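Local coordinates for protein beta-lactamase (PDB 4EWF) that probably hydrolyses beta-lactams to substituted beta-amino acids, as a member of the class A beta-lactamase family, at residues R46-A50 / V241-N245; R49-T53 / V223-V227; T53-P57 / Y167-V171; T118-D123 / L144-M148. All coordinates share one frame; numbering follows the deposited sequence. Where two conformers were deposited one is given.

Interaction 1. Residues R46-A50 / V241-N245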
loop_
_atom_site.group_PDB
_atom_site.type_symbol
_atom_site.label_atom_id
_atom_site.label_comp_id
_atom_site.label_asym_id
_atom_site.label_seq_id
_atom_site.Cartn_x
_atom_site.Cartn_y
_atom_site.Cartn_z
ATOM N N ARG A 46 -14.795 0.708 6.912
ATOM C CA ARG A 46 -14.460 1.587 8.045
ATOM C C ARG A 46 -13.284 2.486 7.651
ATOM O O ARG A 46 -12.399 2.058 6.926
ATOM C CB ARG A 46 -14.090 0.752 9.285
ATOM C CG ARG A 46 -13.657 1.600 10.493
ATOM C CD ARG A 46 -13.686 0.803 11.807
ATOM N NE ARG A 46 -13.128 1.572 12.921
ATOM C CZ ARG A 46 -13.417 1.373 14.207
ATOM N NH1 ARG A 46 -12.828 2.111 15.143
ATOM N NH2 ARG A 46 -14.280 0.431 14.562
ATOM N N ARG A 47 -13.288 3.733 8.115
ATOM C CA ARG A 47 -12.245 4.693 7.768
ATOM C C ARG A 47 -11.033 4.601 8.703
ATOM O O ARG A 47 -11.181 4.700 9.919
ATOM C CB ARG A 47 -12.820 6.112 7.806
ATOM C CG ARG A 47 -14.000 6.322 6.863
ATOM C CD ARG A 47 -14.814 7.584 7.227
ATOM N NE ARG A 47 -15.954 7.779 6.335
ATOM C CZ ARG A 47 -17.229 7.596 6.676
ATOM N NH1 ARG A 47 -17.564 7.223 7.919
ATOM N NH2 ARG A 47 -18.183 7.811 5.773
ATOM N N PHE A 48 -9.849 4.404 8.120
ATOM C CA PHE A 48 -8.576 4.353 8.848
ATOM C C PHE A 48 -7.637 5.437 8.283
ATOM O O PHE A 48 -7.799 5.856 7.137
ATOM C CB PHE A 48 -7.893 2.999 8.598
ATOM C CG PHE A 48 -8.647 1.822 9.168
ATOM C CD1 PHE A 48 -8.290 1.291 10.397
ATOM C CD2 PHE A 48 -9.720 1.274 8.482
ATOM C CE1 PHE A 48 -8.984 0.205 10.943
ATOM C CE2 PHE A 48 -10.435 0.183 9.018
ATOM C CZ PHE A 48 -10.060 -0.345 10.251
ATOM N N ARG A 49 -6.641 5.862 9.058
ATOM C CA ARG A 49 -5.581 6.698 8.492
ATOM C C ARG A 49 -4.833 5.876 7.460
ATOM O O ARG A 49 -4.432 4.736 7.717
ATOM C CB ARG A 49 -4.615 7.215 9.575
ATOM C CG ARG A 49 -5.300 8.104 10.619
ATOM C CD ARG A 49 -4.313 8.662 11.655
ATOM N NE ARG A 49 -5.035 9.125 12.836
ATOM C CZ ARG A 49 -5.558 10.335 12.953
ATOM N NH1 ARG A 49 -5.423 11.213 11.969
ATOM N NH2 ARG A 49 -6.203 10.672 14.050
ATOM N N ALA A 50 -4.667 6.433 6.271
ATOM C CA ALA A 50 -3.997 5.688 5.212
ATOM C C ALA A 50 -2.515 5.565 5.506
ATOM O O ALA A 50 -1.885 4.592 5.095
ATOM C CB ALA A 50 -4.202 6.370 3.853
ATOM N N VAL A 241 -4.996 -4.657 4.540
ATOM C CA VAL A 241 -5.226 -4.703 5.978
ATOM C C VAL A 241 -4.757 -3.415 6.624
ATOM O O VAL A 241 -3.631 -2.980 6.402
ATOM C CB VAL A 241 -4.490 -5.893 6.618
ATOM C CG1 VAL A 241 -4.677 -5.904 8.135
ATOM C CG2 VAL A 241 -5.003 -7.190 6.002
ATOM N N PHE A 242 -5.650 -2.795 7.390
ATOM C CA PHE A 242 -5.342 -1.602 8.162
ATOM C C PHE A 242 -5.480 -1.925 9.632
ATOM O O PHE A 242 -6.419 -2.619 10.026
ATOM C CB PHE A 242 -6.284 -0.454 7.756
ATOM C CG PHE A 242 -6.022 0.047 6.360
ATOM C CD1 PHE A 242 -5.345 1.240 6.154
ATOM C CD2 PHE A 242 -6.387 -0.712 5.256
ATOM C CE1 PHE A 242 -5.075 1.701 4.862
ATOM C CE2 PHE A 242 -6.118 -0.263 3.952
ATOM C CZ PHE A 242 -5.452 0.949 3.762
ATOM N N THR A 243 -4.545 -1.448 10.454
ATOM C CA THR A 243 -4.698 -1.666 11.889
ATOM C C THR A 243 -4.446 -0.376 12.654
ATOM O O THR A 243 -3.624 0.452 12.267
ATOM C CB THR A 243 -3.791 -2.792 12.474
ATOM O OG1 THR A 243 -2.475 -2.280 12.740
ATOM C CG2 THR A 243 -3.712 -4.013 11.550
ATOM N N GLU A 244 -5.149 -0.234 13.767
ATOM C CA GLU A 244 -5.154 1.006 14.507
ATOM C C GLU A 244 -5.178 0.694 15.996
ATOM O O GLU A 244 -5.977 -0.133 16.465
ATOM C CB GLU A 244 -6.404 1.771 14.057
ATOM C CG GLU A 244 -6.868 2.910 14.864
ATOM C CD GLU A 244 -8.158 3.479 14.276
ATOM O OE1 GLU A 244 -8.153 3.823 13.077
ATOM O OE2 GLU A 244 -9.172 3.548 14.999
ATOM N N ASN A 245 -4.302 1.356 16.745
ATOM C CA ASN A 245 -4.262 1.209 18.194
ATOM C C ASN A 245 -3.968 -0.191 18.728
ATOM O O ASN A 245 -4.358 -0.505 19.848
ATOM C CB ASN A 245 -5.569 1.719 18.814
ATOM C CG ASN A 245 -5.805 3.174 18.512
ATOM O OD1 ASN A 245 -4.872 3.982 18.561
ATOM N ND2 ASN A 245 -7.035 3.515 18.147
HETATM O O HOH W 1 -10.590 3.194 11.970
HETATM O O HOH W 2 -6.081 4.475 11.520
HETATM O O HOH W 3 -5.702 6.200 13.667
#
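Phe242 lays its CB over one face of the Phe48 ring, 3.8 Å from the ring centroid and near the ring normal, a CH-pi contact whose closest pair is Phe242 CB to Phe48 CG at 3.6 Å. The two rings themselves meet obliquely, their planes 33° apart and their centroids 5.9 Å apart. Beyond this contact the Phe242 ring presents its edge to the chain that follows Phe48, with CD1 beside the carbonyl O of Arg49 and CE1 beside CA of Ala50. Glu244, two residues along the same strand, extends from its backbone with CG anti to N (chi1 165°) and thereby carries OE1 to Phe48 CD1, 3.7 Å away. Its polar chemistry is mediated mostly by water. One water accepts a hydrogen bond from Arg46 NE and donates to both Arg47 O and Glu244 OE1, the last at 2.7 Å; the same water lies above the Phe48 face opposite Phe242. A second water joins Arg49 N to Glu244 OE1. Arg46 NH1 and Glu244 OE2 form a long salt bridge, 3.9 Å, with guanidinium and carboxylate planes 67° apart, while the Arg49 guanidinium is held by Glu159. Short strand 48-49, paired with 161-162, thus packs beside the end of strand 235-244 with bridging waters and charged groups at the surface side, in keeping with the junction between sheet and helical domain in class A beta-lactamases.

Interaction 2. Residues R49-T53 / V223-V227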
loop_
_atom_site.group_PDB
_atom_site.type_symbol
_atom_site.label_atom_id
_atom_site.label_comp_id
_atom_site.label_asym_id
_atom_site.label_seq_id
_atom_site.Cartn_x
_atom_site.Cartn_y
_atom_site.Cartn_z
ATOM N N ARG A 49 -6.641 5.862 9.058
ATOM C CA ARG A 49 -5.581 6.698 8.492
ATOM C C ARG A 49 -4.833 5.876 7.460
ATOM O O ARG A 49 -4.432 4.736 7.717
ATOM C CB ARG A 49 -4.615 7.215 9.575
ATOM C CG ARG A 49 -5.300 8.104 10.619
ATOM C CD ARG A 49 -4.313 8.662 11.655
ATOM N NE ARG A 49 -5.035 9.125 12.836
ATOM C CZ ARG A 49 -5.558 10.335 12.953
ATOM N NH1 ARG A 49 -5.423 11.213 11.969
ATOM N NH2 ARG A 49 -6.203 10.672 14.050
ATOM N N ALA A 50 -4.667 6.433 6.271
ATOM C CA ALA A 50 -3.997 5.688 5.212
ATOM C C ALA A 50 -2.515 5.565 5.506
ATOM O O ALA A 50 -1.885 4.592 5.095
ATOM C CB ALA A 50 -4.202 6.370 3.853
ATOM N N ALA A 51 -1.959 6.549 6.220
ATOM C CA ALA A 51 -0.507 6.625 6.334
ATOM C C ALA A 51 0.093 6.520 4.926
ATOM O O ALA A 51 -0.469 7.034 3.949
ATOM C CB ALA A 51 0.024 5.507 7.241
ATOM N N SER A 52 1.204 5.814 4.799
ATOM C CA SER A 52 1.888 5.725 3.512
ATOM C C SER A 52 1.209 4.897 2.412
ATOM O O SER A 52 1.718 4.857 1.297
ATOM C CB SER A 52 3.313 5.203 3.723
ATOM O OG SER A 52 4.082 6.192 4.372
ATOM N N THR A 53 0.090 4.228 2.699
ATOM C CA THR A 53 -0.520 3.395 1.662
ATOM C C THR A 53 -1.028 4.273 0.527
ATOM O O THR A 53 -1.157 3.822 -0.604
ATOM C CB THR A 53 -1.681 2.520 2.180
ATOM O OG1 THR A 53 -2.753 3.356 2.643
ATOM C CG2 THR A 53 -1.207 1.613 3.296
ATOM N N VAL A 223 -0.580 3.228 14.205
ATOM C CA VAL A 223 -1.086 2.835 12.890
ATOM C C VAL A 223 -0.143 1.895 12.151
ATOM O O VAL A 223 1.012 2.240 11.897
ATOM C CB VAL A 223 -1.357 4.057 11.996
ATOM C CG1 VAL A 223 -1.696 3.594 10.586
ATOM C CG2 VAL A 223 -2.510 4.900 12.565
ATOM N N VAL A 224 -0.631 0.703 11.808
ATOM C CA VAL A 224 0.174 -0.250 11.031
ATOM C C VAL A 224 -0.669 -0.858 9.900
ATOM O O VAL A 224 -1.651 -1.573 10.159
ATOM C CB VAL A 224 0.783 -1.349 11.942
ATOM C CG1 VAL A 224 1.681 -2.325 11.129
ATOM C CG2 VAL A 224 1.580 -0.710 13.092
ATOM N N ASN A 225 -0.314 -0.536 8.654
ATOM C CA ASN A 225 -1.082 -0.981 7.487
ATOM C C ASN A 225 -0.171 -1.682 6.482
ATOM O O ASN A 225 1.044 -1.452 6.469
ATOM C CB ASN A 225 -1.752 0.210 6.750
ATOM C CG ASN A 225 -2.461 1.180 7.676
ATOM O OD1 ASN A 225 -3.052 0.790 8.683
ATOM N ND2 ASN A 225 -2.440 2.468 7.310
ATOM N N ASP A 226 -0.765 -2.510 5.622
ATOM C CA ASP A 226 -0.069 -3.054 4.449
ATOM C C ASP A 226 -1.105 -3.395 3.372
ATOM O O ASP A 226 -2.152 -3.973 3.663
ATOM C CB ASP A 226 0.787 -4.273 4.820
ATOM C CG ASP A 226 1.948 -4.511 3.840
ATOM O OD1 ASP A 226 2.207 -3.644 2.971
ATOM O OD2 ASP A 226 2.600 -5.574 3.941
ATOM N N VAL A 227 -0.831 -3.002 2.138
ATOM C CA VAL A 227 -1.774 -3.204 1.045
ATOM C C VAL A 227 -1.024 -3.804 -0.122
ATOM O O VAL A 227 -0.044 -3.227 -0.582
ATOM C CB VAL A 227 -2.390 -1.860 0.577
ATOM C CG1 VAL A 227 -3.176 -2.063 -0.738
ATOM C CG2 VAL A 227 -3.267 -1.252 1.672
#
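The carboxamide of Asn225 is the flat group here: its ND2 end meets two carbonyls of the 49-53 loop, Phe242 CD1 stands over one face, and Ala51 CB lies to the other side of the plane, displaced beyond ND2. Phe242 CD1 comes within 3.3 Å of Asn225 CG. The loop leads into a Ser-x-x-Lys pattern, Ser52 and Lys55, placed at a helix start as in serine beta-lactamases, and the amide on strand 223-232 fastens it to the sheet. Asn225 ND2 donates to Arg49 O at 3.0 Å; the donor lies in that carbonyl's plane, although the acceptor is tilted 23° from the amide plane. A weak second bond runs from Asn225 ND2 to Ala50 O, 3.1 Å. Because Asn225 OD1 accepts from Thr243 N, both ends of the amide have partners, which fixes its rotation. Apolar contacts continue on both sides along the strand: Val223 CG1 approaches Ala51 CB, and Thr53 CG2 sits across Asn225 CB (3.8 Å) and Val227 CG2 (3.9 Å). Ala51 has a positive phi of 50°, part of the turn that brings Ser52 to where its OG bonds Ser113 and a sulfate ion, probably from the crystallisation liquor. Thr53 turns OG1 between its own N and carbonyl carbon, chi1 64°, and Ala50 O receives both Thr53 OG1, at 2.9 Å, and Thr53 N, from the same face of the carbonyl plane.

Interaction 3. Residues T53-P57 / Y167-V171; sequences TVKIP and YALAV
Tyr167 thrusts its ring into the 3-10 turn and start of helix at 53-57, where Thr53, Val54, Ile56 and Pro57 gather round it. Thr53 OG1, hydrogen-bonded to Ala50 O, lies over one face, 3.8 Å above the plane and shifted toward Tyr167 CE1 and CZ. The Thr53 carbonyl comes closer still, O to Tyr167 CE1 at 3.3 Å, while it also accepts the backbone bond from Ile56 N, three residues on. Ile56 stands at the ring edge: its CD1 is near the ring plane, 4.4 Å from Tyr167 CD1. Pro57 crosses the tyrosine at about a right angle and puts CD 3.9 Å from Tyr167 CE1, with CG beside the hydroxyl. From 53-57 that hydroxyl meets carbon, Tyr167 OH to Val54 CA being 3.2 Å. Val54 CG2, anti to its own backbone N, approaches Tyr167 OH at 3.5 Å. No hydrogen bond joins the two segments, so van der Waals fit around the ring carries the contact. One turn along helix 164-175, Ala170 CB meets Ile56 CG2 at 4.4 Å, a looser apolar touch that broadens the interface beyond the ring. Both helices pack against the sheet here: Ile56 and Val171 rest on Val227 of strand 223-232, Thr53 touches Phe242 of strand 235-244, and Val54 faces the loop bearing Leu144 and Met148, so helix 55-67 is held between helix 164-175, the sheet and that loop.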
loop_
_atom_site.group_PDB
_atom_site.type_symbol
_atom_site.label_atom_id
_atom_site.label_comp_id
_atom_site.label_asym_id
_atom_site.label_seq_id
_atom_site.Cartn_x
_atom_site.Cartn_y
_atom_site.Cartn_z
ATOM N N THR A 53 0.090 4.228 2.699
ATOM C CA THR A 53 -0.520 3.395 1.662
ATOM C C THR A 53 -1.028 4.273 0.527
ATOM O O THR A 53 -1.157 3.822 -0.604
ATOM C CB THR A 53 -1.681 2.520 2.180
ATOM O OG1 THR A 53 -2.753 3.356 2.643
ATOM C CG2 THR A 53 -1.207 1.613 3.296
ATOM N N VAL A 54 -1.271 5.544 0.825
ATOM C CA VAL A 54 -1.781 6.473 -0.188
ATOM C C VAL A 54 -0.744 6.752 -1.291
ATOM O O VAL A 54 -1.042 7.376 -2.312
ATOM C CB VAL A 54 -2.289 7.793 0.472
ATOM C CG1 VAL A 54 -1.127 8.636 0.964
ATOM C CG2 VAL A 54 -3.214 8.568 -0.495
ATOM N N LYS A 55 0.474 6.270 -1.097
ATOM C CA LYS A 55 1.470 6.395 -2.149
ATOM C C LYS A 55 1.142 5.514 -3.359
ATOM O O LYS A 55 1.720 5.687 -4.431
ATOM C CB LYS A 55 2.868 6.128 -1.585
ATOM C CG LYS A 55 3.212 7.155 -0.510
ATOM C CD LYS A 55 4.537 6.870 0.213
ATOM C CE LYS A 55 4.734 7.897 1.332
ATOM N NZ LYS A 55 6.057 7.728 2.004
ATOM N N ILE A 56 0.187 4.596 -3.200
ATOM C CA ILE A 56 -0.233 3.765 -4.324
ATOM C C ILE A 56 -0.972 4.589 -5.375
ATOM O O ILE A 56 -0.540 4.667 -6.516
ATOM C CB ILE A 56 -1.087 2.559 -3.871
ATOM C CG1 ILE A 56 -0.208 1.524 -3.151
ATOM C CG2 ILE A 56 -1.811 1.918 -5.077
ATOM C CD1 ILE A 56 -1.028 0.411 -2.459
ATOM N N PRO A 57 -2.096 5.216 -4.996
ATOM C CA PRO A 57 -2.760 6.034 -6.013
ATOM C C PRO A 57 -1.884 7.189 -6.504
ATOM O O PRO A 57 -2.067 7.618 -7.631
ATOM C CB PRO A 57 -4.012 6.559 -5.290
ATOM C CG PRO A 57 -3.731 6.390 -3.841
ATOM C CD PRO A 57 -2.852 5.169 -3.731
ATOM N N TYR A 167 -8.817 0.189 -0.945
ATOM C CA TYR A 167 -7.450 -0.180 -1.304
ATOM C C TYR A 167 -7.362 -1.545 -1.978
ATOM O O TYR A 167 -6.457 -1.795 -2.775
ATOM C CB TYR A 167 -6.479 0.013 -0.116
ATOM C CG TYR A 167 -6.025 1.453 -0.127
ATOM C CD1 TYR A 167 -4.817 1.803 -0.698
ATOM C CD2 TYR A 167 -6.866 2.475 0.324
ATOM C CE1 TYR A 167 -4.405 3.119 -0.774
ATOM C CE2 TYR A 167 -6.468 3.817 0.244
ATOM C CZ TYR A 167 -5.228 4.123 -0.317
ATOM O OH TYR A 167 -4.786 5.427 -0.409
ATOM N N ALA A 168 -8.336 -2.412 -1.709
ATOM C CA ALA A 168 -8.420 -3.653 -2.459
ATOM C C ALA A 168 -8.789 -3.346 -3.922
ATOM O O ALA A 168 -8.215 -3.926 -4.844
ATOM C CB ALA A 168 -9.414 -4.625 -1.812
ATOM N N LEU A 169 -9.713 -2.408 -4.145
ATOM C CA LEU A 169 -10.036 -2.020 -5.523
ATOM C C LEU A 169 -8.789 -1.520 -6.242
ATOM O O LEU A 169 -8.587 -1.798 -7.424
ATOM C CB LEU A 169 -11.106 -0.924 -5.573
ATOM C CG LEU A 169 -12.482 -1.270 -5.024
ATOM C CD1 LEU A 169 -13.366 -0.020 -4.979
ATOM C CD2 LEU A 169 -13.129 -2.393 -5.866
ATOM N N ALA A 170 -7.961 -0.769 -5.529
ATOM C CA ALA A 170 -6.761 -0.195 -6.137
ATOM C C ALA A 170 -5.828 -1.289 -6.633
ATOM O O ALA A 170 -5.326 -1.230 -7.755
ATOM C CB ALA A 170 -6.028 0.722 -5.141
ATOM N N VAL A 171 -5.572 -2.276 -5.784
ATOM C CA VAL A 171 -4.701 -3.382 -6.176
ATOM C C VAL A 171 -5.331 -4.179 -7.313
ATOM O O VAL A 171 -4.640 -4.592 -8.241
ATOM C CB VAL A 171 -4.398 -4.330 -4.980
ATOM C CG1 VAL A 171 -3.573 -5.539 -5.427
ATOM C CG2 VAL A 171 -3.688 -3.572 -3.860
#

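Interaction 4. Residues T118-D123 / L144-M148; sequences TNLLID and LSRKM
Asn119 and Lys147 mark the closest backbone approach, CA to CA 5.9 Å, between a regular helical turn, 118-123, and a segment, 144-148, that has no regular secondary structure. At this point the Asn119 side chain grips the backbone of Met148, a selenomethionine, with two bonds. Met148 N donates to Asn119 OD1 at 2.8 Å, in the carbonyl plane and on a lone pair, with an N-H...O angle of 163°. Asn119 ND2 returns a bond to Met148 O at 3.1 Å, similarly straight and nearly in the amide plane. Lys147 runs extended beyond CG obliquely across the Asn119 side chain and crosses Asp123 at about a right angle, Lys147 NZ meeting Asp123 OD1 on the syn side at 2.8 Å in a salt bridge. Deeper in, Ile122 CD1 and Leu144 CD2 touch tip to tip at 3.9 Å. Thr118 CG2 presses on Met148 CG at 3.4 Å, tighter than usual for carbons; the methyl stands anti to its backbone N, leaving OG1 to bond Asp114 O. Segment 144-148 leads into a loop consistent with the omega loop region of class A enzymes. Pairing the backbone N and O of Met148 with one side-chain amide fixes position and rotation together, and the lysine-aspartate bridge adds a charged clasp toward solvent, implying a loop firmly anchored to helix 115-125.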
loop_
_atom_site.group_PDB
_atom_site.type_symbol
_atom_site.label_atom_id
_atom_site.label_comp_id
_atom_site.label_asym_id
_atom_site.label_seq_id
_atom_site.Cartn_x
_atom_site.Cartn_y
_atom_site.Cartn_z
ATOM N N THR A 118 8.071 11.465 -2.073
ATOM C CA THR A 118 6.615 11.507 -2.151
ATOM C C THR A 118 6.121 12.929 -2.378
ATOM O O THR A 118 5.325 13.169 -3.292
ATOM C CB THR A 118 5.967 10.941 -0.879
ATOM O OG1 THR A 118 6.337 9.565 -0.736
ATOM C CG2 THR A 118 4.444 11.040 -0.965
ATOM N N ASN A 119 6.581 13.863 -1.542
ATOM C CA ASN A 119 6.173 15.258 -1.660
ATOM C C ASN A 119 6.619 15.930 -2.962
ATOM O O ASN A 119 5.944 16.828 -3.466
ATOM C CB ASN A 119 6.610 16.073 -0.436
ATOM C CG ASN A 119 5.900 15.626 0.841
ATOM O OD1 ASN A 119 4.951 14.845 0.786
ATOM N ND2 ASN A 119 6.358 16.119 1.992
ATOM N N LEU A 120 7.750 15.490 -3.499
ATOM C CA LEU A 120 8.206 15.942 -4.810
ATOM C C LEU A 120 7.257 15.477 -5.935
ATOM O O LEU A 120 6.936 16.251 -6.843
ATOM C CB LEU A 120 9.639 15.467 -5.068
ATOM C CG LEU A 120 10.747 16.209 -4.300
ATOM C CD1 LEU A 120 12.092 15.488 -4.470
ATOM C CD2 LEU A 120 10.861 17.672 -4.765
ATOM N N LEU A 121 6.817 14.219 -5.872
ATOM C CA LEU A 121 5.844 13.684 -6.829
ATOM C C LEU A 121 4.478 14.376 -6.698
ATOM O O LEU A 121 3.793 14.616 -7.688
ATOM C CB LEU A 121 5.681 12.174 -6.631
ATOM C CG LEU A 121 6.921 11.319 -6.913
ATOM C CD1 LEU A 121 6.643 9.851 -6.590
ATOM C CD2 LEU A 121 7.345 11.469 -8.357
ATOM N N ILE A 122 4.076 14.665 -5.462
ATOM C CA ILE A 122 2.840 15.406 -5.225
ATOM C C ILE A 122 2.928 16.792 -5.861
ATOM O O ILE A 122 1.967 17.264 -6.483
ATOM C CB ILE A 122 2.527 15.513 -3.730
ATOM C CG1 ILE A 122 2.222 14.123 -3.165
ATOM C CG2 ILE A 122 1.355 16.466 -3.484
ATOM C CD1 ILE A 122 1.847 14.147 -1.701
ATOM N N ASP A 123 4.085 17.434 -5.751
ATOM C CA ASP A 123 4.267 18.738 -6.401
ATOM C C ASP A 123 4.208 18.632 -7.928
ATOM O O ASP A 123 3.752 19.550 -8.611
ATOM C CB ASP A 123 5.608 19.364 -6.019
ATOM C CG ASP A 123 5.597 19.982 -4.624
ATOM O OD1 ASP A 123 4.493 20.218 -4.072
ATOM O OD2 ASP A 123 6.700 20.240 -4.090
ATOM N N LEU A 144 -6.234 11.904 -0.949
ATOM C CA LEU A 144 -4.947 12.492 -0.610
ATOM C C LEU A 144 -5.155 14.000 -0.484
ATOM O O LEU A 144 -5.490 14.674 -1.458
ATOM C CB LEU A 144 -3.907 12.196 -1.697
ATOM C CG LEU A 144 -2.575 12.922 -1.483
ATOM C CD1 LEU A 144 -1.904 12.372 -0.244
ATOM C CD2 LEU A 144 -1.669 12.765 -2.692
ATOM N N SER A 145 -4.986 14.530 0.721
ATOM C CA SER A 145 -5.241 15.942 0.967
ATOM C C SER A 145 -4.092 16.568 1.745
ATOM O O SER A 145 -4.061 17.773 1.947
ATOM C CB SER A 145 -6.565 16.123 1.726
ATOM O OG SER A 145 -7.663 15.656 0.940
ATOM N N ARG A 146 -3.130 15.741 2.157
ATOM C CA ARG A 146 -2.053 16.172 3.058
ATOM C C ARG A 146 -0.699 15.569 2.645
ATOM O O ARG A 146 -0.586 14.345 2.497
ATOM C CB ARG A 146 -2.420 15.760 4.492
ATOM C CG ARG A 146 -1.363 15.970 5.580
ATOM C CD ARG A 146 -1.910 15.459 6.922
ATOM N NE ARG A 146 -0.879 15.116 7.904
ATOM C CZ ARG A 146 -0.488 15.922 8.882
ATOM N NH1 ARG A 146 -1.035 17.125 9.006
ATOM N NH2 ARG A 146 0.450 15.529 9.734
ATOM N N LYS A 147 0.318 16.417 2.451
ATOM C CA LYS A 147 1.663 15.937 2.130
ATOM C C LYS A 147 2.192 15.116 3.292
ATOM O O LYS A 147 1.619 15.126 4.391
ATOM C CB LYS A 147 2.617 17.118 1.884
ATOM C CG LYS A 147 2.563 17.708 0.472
ATOM C CD LYS A 147 3.654 18.761 0.290
ATOM C CE LYS A 147 3.819 19.198 -1.159
ATOM N NZ LYS A 147 4.730 20.397 -1.253
HETATM N N MSE A 148 3.290 14.410 3.056
HETATM C CA MSE A 148 3.860 13.552 4.085
HETATM C C MSE A 148 4.597 14.389 5.121
HETATM O O MSE A 148 5.389 15.262 4.762
HETATM C CB MSE A 148 4.803 12.523 3.461
HETATM C CG MSE A 148 4.149 11.683 2.408
HETATM SE SE MSE A 148 2.616 10.642 3.063
HETATM C CE MSE A 148 1.250 11.473 1.972
#

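Interactions 2 and 3 are buried, apart from the Arg49 side chain in interaction 2, and share Thr53, which faces the sheet in one and the Tyr167 ring in the other; Val227 packs against Ile56 and Val171, joining them further. Interaction 1 shares Arg49 and Ala50 with interaction 2 and uses the neighbouring strand, a hydrogen bond from Thr243 OG1 to Val224 O linking strand to strand, but it ends in bridging waters and charged groups at the surface side. Interaction 4, partly buried within the helical part, meets interaction 3 through Val54 and Lys55 against Met148. Amides of Asn225 and Asn119 clasp backbone in interactions 2 and 4, whereas interaction 3 has no hydrogen bond across it and rests on packing.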